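Local coordinates for protein pumilio homolog 23 (Arabidopsis thaliana, PDB 5WZJ) that binds RNA sequence-specifically through a curved array of pumilio repeats, recognising a sequence of 18S rRNA, and probably regulates translation and mRNA stability, at residues 103-108 with 152-157; 450-455 with 485-490. One frame throughout, in Å; residues are numbered along the deposited sequence.

Two pairs of neighbouring helices, one early and one late in the chain, make up these contacts, and no strand takes part in either. Contact 1 joins helix 100-112 of Pumilio repeat 2 to helix 146-160 of repeat 3; contact 2, which opens only after contact 1 has closed, joins helices 445-453 and 482-490, whose contacting segments both reach into repeat 7. Their centres lie 53 Å apart on opposite sides of the chain's centre, and their nearest atoms are about 40 Å from each other. Both belong to one right-handed superhelix of repeats. Contact 1 thus couples two repeats where they read RNA bases, whereas contact 2 ties helices in and next to one repeat, its nearest atom about 12 Å from the nucleic acid.

Contact 1 (103-108 with 152-157); sequences VAESAL and LRRLLC. With nucleotides of chain B.
Carboxylate oxygen OE1 of Glu105 is gripped by two donors of one base: N1 of G10 of chain B at 2.7 Å and N2 of the same guanine at 2.8 Å. The other oxygen, OE2, accepts NE of Arg154 at 2.8 Å through its anti lone pair, in a nearly straight bond (168°); NH2 of Arg154 adds a weak one. Carboxylate and guanidinium planes are nearly coplanar, and the salt bridge should limit rotation of the carboxylate facing the guanine. Arg154 reaches it by a bend at chi3 (-56°), its guanidinium also pairing with Asp165. Were Glu105 an alanine, N1 and N2 of the guanine would probably lose their acceptor, and Arg154 one of its two carboxylate mates. Beside the salt bridge, CD of Arg154 lies 3.7 Å from CB of Leu108, and CD1 of Leu108 meets CB of Leu155 at 3.9 Å. From the same helix as Arg154, Arg153 turns to the neighbouring base, C9 of chain B, NH1 donating to its N3 at 2.9 Å and NH2 to its O2, both at the guanidinium edge. The two helix segments run almost parallel, 10° apart with axes 9.8 Å from each other, as expected of the RNA-binding helices of successive pumilio repeats, which line the concave surface and read neighbouring bases.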
# COMPACT_ATOMS: atom_id res chain seq x y z
N VAL A 103 7.30 -6.35 -24.81
CA VAL A 103 7.33 -5.44 -25.95
C VAL A 103 6.10 -4.53 -25.93
O VAL A 103 6.20 -3.32 -26.12
CB VAL A 103 7.41 -6.24 -27.26
CG1 VAL A 103 7.18 -5.32 -28.46
CG2 VAL A 103 8.75 -7.00 -27.38
N ALA A 104 4.92 -5.12 -25.72
CA ALA A 104 3.71 -4.32 -25.64
C ALA A 104 3.80 -3.29 -24.51
O ALA A 104 3.42 -2.13 -24.68
CB ALA A 104 2.49 -5.23 -25.44
N GLU A 105 4.31 -3.69 -23.35
CA GLU A 105 4.41 -2.74 -22.24
C GLU A 105 5.48 -1.68 -22.50
O GLU A 105 5.33 -0.54 -22.05
CB GLU A 105 4.71 -3.48 -20.94
CG GLU A 105 3.53 -4.27 -20.37
CD GLU A 105 3.80 -4.74 -18.94
OE1 GLU A 105 4.05 -5.94 -18.73
OE2 GLU A 105 3.77 -3.90 -18.01
N SER A 106 6.55 -2.03 -23.22
CA SER A 106 7.53 -1.01 -23.61
C SER A 106 6.90 0.01 -24.54
O SER A 106 7.21 1.21 -24.45
CB SER A 106 8.76 -1.66 -24.27
OG SER A 106 9.61 -2.25 -23.28
N ALA A 107 6.00 -0.42 -25.42
CA ALA A 107 5.30 0.54 -26.27
C ALA A 107 4.46 1.49 -25.43
O ALA A 107 4.43 2.70 -25.69
CB ALA A 107 4.43 -0.18 -27.30
N LEU A 108 3.79 0.96 -24.40
CA LEU A 108 2.96 1.79 -23.53
C LEU A 108 3.81 2.75 -22.70
O LEU A 108 3.47 3.93 -22.57
CB LEU A 108 2.10 0.90 -22.63
CG LEU A 108 1.11 0.00 -23.40
CD1 LEU A 108 0.31 -0.91 -22.44
CD2 LEU A 108 0.16 0.87 -24.22
N LEU A 152 -2.82 -5.04 -19.87
CA LEU A 152 -4.10 -4.33 -19.70
C LEU A 152 -4.05 -3.36 -18.53
O LEU A 152 -4.53 -2.22 -18.64
CB LEU A 152 -5.24 -5.33 -19.50
CG LEU A 152 -5.81 -6.03 -20.75
CD1 LEU A 152 -6.84 -7.09 -20.35
CD2 LEU A 152 -6.45 -4.99 -21.68
N ARG A 153 -3.48 -3.78 -17.41
CA ARG A 153 -3.28 -2.88 -16.27
C ARG A 153 -2.50 -1.63 -16.68
O ARG A 153 -2.90 -0.51 -16.36
CB ARG A 153 -2.57 -3.63 -15.14
CG ARG A 153 -3.53 -4.54 -14.35
CD ARG A 153 -2.81 -5.36 -13.28
NE ARG A 153 -2.40 -6.67 -13.78
CZ ARG A 153 -1.66 -7.52 -13.08
NH1 ARG A 153 -1.25 -7.18 -11.86
NH2 ARG A 153 -1.34 -8.69 -13.59
N ARG A 154 -1.37 -1.82 -17.36
CA ARG A 154 -0.59 -0.66 -17.81
C ARG A 154 -1.39 0.20 -18.76
O ARG A 154 -1.41 1.43 -18.63
CB ARG A 154 0.73 -1.11 -18.46
CG ARG A 154 1.63 0.07 -18.89
CD ARG A 154 3.05 -0.39 -19.28
NE ARG A 154 3.72 -1.12 -18.22
CZ ARG A 154 4.31 -0.55 -17.17
NH1 ARG A 154 4.31 0.77 -17.05
NH2 ARG A 154 4.88 -1.29 -16.23
N LEU A 155 -2.11 -0.43 -19.70
CA LEU A 155 -2.92 0.32 -20.66
C LEU A 155 -4.02 1.13 -19.98
O LEU A 155 -4.27 2.28 -20.34
CB LEU A 155 -3.53 -0.63 -21.69
CG LEU A 155 -4.48 0.01 -22.69
CD1 LEU A 155 -3.73 1.05 -23.55
CD2 LEU A 155 -5.12 -1.07 -23.55
N LEU A 156 -4.72 0.52 -19.01
CA LEU A 156 -5.71 1.25 -18.23
C LEU A 156 -5.08 2.46 -17.55
O LEU A 156 -5.64 3.56 -17.58
CB LEU A 156 -6.35 0.32 -17.18
CG LEU A 156 -7.32 -0.74 -17.71
CD1 LEU A 156 -7.45 -1.88 -16.70
CD2 LEU A 156 -8.68 -0.14 -18.01
N CYS A 157 -3.91 2.26 -16.93
CA CYS A 157 -3.23 3.37 -16.25
C CYS A 157 -2.89 4.48 -17.23
O CYS A 157 -3.09 5.67 -16.93
CB CYS A 157 -1.96 2.87 -15.55
SG CYS A 157 -2.23 1.90 -14.06
P C B 9 2.54 -15.01 -5.96
OP1 C B 9 3.39 -16.23 -6.00
OP2 C B 9 3.00 -13.82 -5.19
O5' C B 9 2.32 -14.48 -7.45
C5' C B 9 1.83 -15.32 -8.50
C4' C B 9 1.74 -14.54 -9.79
O4' C B 9 0.75 -13.51 -9.66
C3' C B 9 3.03 -13.84 -10.21
O3' C B 9 3.69 -14.62 -11.19
C2' C B 9 2.60 -12.47 -10.76
O2' C B 9 2.77 -12.40 -12.17
C1' C B 9 1.10 -12.39 -10.42
N1 C B 9 0.73 -11.16 -9.68
C2 C B 9 0.29 -10.11 -10.47
O2 C B 9 0.25 -10.30 -11.70
N3 C B 9 -0.07 -8.94 -9.87
C4 C B 9 0.01 -8.83 -8.54
N4 C B 9 -0.35 -7.66 -7.99
C5 C B 9 0.46 -9.91 -7.72
C6 C B 9 0.81 -11.05 -8.32
P G B 10 5.29 -14.64 -11.34
OP1 G B 10 5.71 -16.01 -10.98
OP2 G B 10 5.89 -13.45 -10.72
O5' G B 10 5.49 -14.44 -12.91
C5' G B 10 4.89 -15.31 -13.87
C4' G B 10 5.28 -14.91 -15.27
O4' G B 10 4.74 -13.58 -15.54
C3' G B 10 6.79 -14.80 -15.52
O3' G B 10 7.10 -15.15 -16.87
C2' G B 10 7.06 -13.32 -15.33
O2' G B 10 8.20 -12.84 -15.99
C1' G B 10 5.78 -12.71 -15.91
N9 G B 10 5.55 -11.36 -15.39
C8 G B 10 5.71 -10.97 -14.07
N7 G B 10 5.52 -9.69 -13.91
C5 G B 10 5.24 -9.21 -15.19
C6 G B 10 4.93 -7.90 -15.63
O6 G B 10 4.86 -6.88 -14.96
N1 G B 10 4.70 -7.85 -17.00
C2 G B 10 4.74 -8.93 -17.85
N2 G B 10 4.47 -8.69 -19.15
N3 G B 10 5.02 -10.16 -17.44
C4 G B 10 5.26 -10.23 -16.12

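Contact 2 (450-455 with 485-490); sequences SLTSMK and KRRLII
The guanidinium of Arg487 lies flat against the carbonyl oxygen of Thr452, which sits 3.1 Å above its plane and over its centre. The approach is face-on: O of Thr452 is 3.2 Å from CZ of Arg487, and although NE is equally near, the angle is too poor for a hydrogen bond. That carbonyl is instead bonded to Lys491 NZ. Arg487 reaches across with CG anti to its backbone N (chi1 174°) and a chain extended as far as NE, crossing the Thr452 side chain at about a right angle. Its donors point outward in the plane to two waters. One is 2.9 Å from NH1 of Arg487 and donates to OG1 of Thr452; the other accepts from NH2 of Arg487 and donates to OG of Ser453 at 2.9 Å. The two hydroxyls are also anchored on their own helix, to the carbonyls of Ile448 and Thr449. This joins the C-terminal ends of helices 445-453 and 482-490, neighbours in the all-helical pumilio superhelix, with helices 456-463 and 468-477 coming between them in sequence. On the buried side the meeting is apolar and oblique: CD1 of Leu488 comes over the branch point of Leu451, 3.7 Å from its CG and 3.9 Å from its CD2. Phe475 touches Leu451 and Thr452, while Ile459 and Ile472 pack on Leu488.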
# COMPACT_ATOMS: atom_id res chain seq x y z
N SER A 450 0.46 1.20 31.56
CA SER A 450 1.26 0.02 31.24
C SER A 450 2.56 0.41 30.55
O SER A 450 3.63 -0.12 30.87
CB SER A 450 0.46 -0.95 30.37
OG SER A 450 1.23 -2.07 29.98
N LEU A 451 2.49 1.34 29.58
CA LEU A 451 3.70 1.74 28.87
C LEU A 451 4.67 2.47 29.81
O LEU A 451 5.87 2.18 29.80
CB LEU A 451 3.37 2.64 27.68
CG LEU A 451 4.59 3.16 26.89
CD1 LEU A 451 5.30 2.03 26.16
CD2 LEU A 451 4.21 4.25 25.90
N THR A 452 4.17 3.44 30.58
CA THR A 452 5.08 4.21 31.43
C THR A 452 5.56 3.43 32.65
O THR A 452 6.52 3.87 33.29
CB THR A 452 4.45 5.52 31.91
OG1 THR A 452 3.27 5.23 32.67
CG2 THR A 452 4.11 6.42 30.73
N SER A 453 4.92 2.30 32.97
CA SER A 453 5.37 1.43 34.06
C SER A 453 6.47 0.48 33.64
O SER A 453 7.15 -0.07 34.52
CB SER A 453 4.22 0.57 34.60
OG SER A 453 3.27 1.38 35.27
N MET A 454 6.63 0.21 32.35
CA MET A 454 7.61 -0.78 31.91
C MET A 454 9.00 -0.39 32.42
O MET A 454 9.35 0.79 32.47
CB MET A 454 7.62 -0.90 30.38
CG MET A 454 6.41 -1.64 29.80
SD MET A 454 6.33 -1.49 28.00
CE MET A 454 7.95 -2.06 27.51
N LYS A 455 9.78 -1.39 32.81
CA LYS A 455 11.07 -1.10 33.39
C LYS A 455 12.03 -0.63 32.29
O LYS A 455 11.81 -0.85 31.10
CB LYS A 455 11.64 -2.32 34.12
CG LYS A 455 11.84 -3.53 33.23
CD LYS A 455 12.30 -4.73 34.07
CE LYS A 455 12.42 -5.98 33.22
NZ LYS A 455 12.89 -7.16 34.01
N LYS A 485 5.07 11.35 30.20
CA LYS A 485 6.07 11.32 29.14
C LYS A 485 7.47 11.43 29.72
O LYS A 485 8.37 10.68 29.34
CB LYS A 485 5.82 12.46 28.14
CG LYS A 485 4.42 12.43 27.52
CD LYS A 485 4.25 13.47 26.41
CE LYS A 485 2.85 13.36 25.79
NZ LYS A 485 2.57 14.46 24.83
N ARG A 486 7.67 12.39 30.63
CA ARG A 486 8.97 12.57 31.26
C ARG A 486 9.43 11.30 31.97
O ARG A 486 10.60 10.91 31.88
CB ARG A 486 8.91 13.76 32.24
CG ARG A 486 10.20 14.01 33.05
CD ARG A 486 10.16 15.34 33.86
NE ARG A 486 9.27 15.30 35.03
CZ ARG A 486 8.11 15.96 35.12
NH1 ARG A 486 7.68 16.73 34.12
NH2 ARG A 486 7.37 15.88 36.22
N ARG A 487 8.52 10.62 32.67
CA ARG A 487 8.90 9.40 33.36
C ARG A 487 9.47 8.37 32.38
O ARG A 487 10.47 7.71 32.69
CB ARG A 487 7.69 8.82 34.10
CG ARG A 487 7.99 7.44 34.73
CD ARG A 487 6.74 6.80 35.31
NE ARG A 487 7.08 5.54 35.97
CZ ARG A 487 6.18 4.64 36.36
NH1 ARG A 487 4.88 4.88 36.15
NH2 ARG A 487 6.57 3.52 36.95
N LEU A 488 8.85 8.22 31.21
CA LEU A 488 9.36 7.26 30.23
C LEU A 488 10.70 7.72 29.66
O LEU A 488 11.63 6.93 29.53
CB LEU A 488 8.34 7.05 29.10
CG LEU A 488 8.76 6.03 28.02
CD1 LEU A 488 7.59 5.21 27.55
CD2 LEU A 488 9.44 6.70 26.83
N ILE A 489 10.79 9.00 29.29
CA ILE A 489 12.03 9.51 28.70
C ILE A 489 13.20 9.29 29.65
O ILE A 489 14.29 8.89 29.23
CB ILE A 489 11.86 10.99 28.33
CG1 ILE A 489 10.85 11.13 27.18
CG2 ILE A 489 13.21 11.62 27.96
CD1 ILE A 489 10.49 12.58 26.84
N ILE A 490 12.99 9.54 30.94
CA ILE A 490 14.07 9.35 31.92
C ILE A 490 14.55 7.90 31.92
O ILE A 490 15.75 7.64 32.09
CB ILE A 490 13.61 9.82 33.32
CG1 ILE A 490 13.56 11.34 33.33
CG2 ILE A 490 14.56 9.30 34.42
CD1 ILE A 490 12.84 11.95 34.54
O HOH W 1 3.22 6.94 35.01
O HOH W 2 4.38 1.64 37.98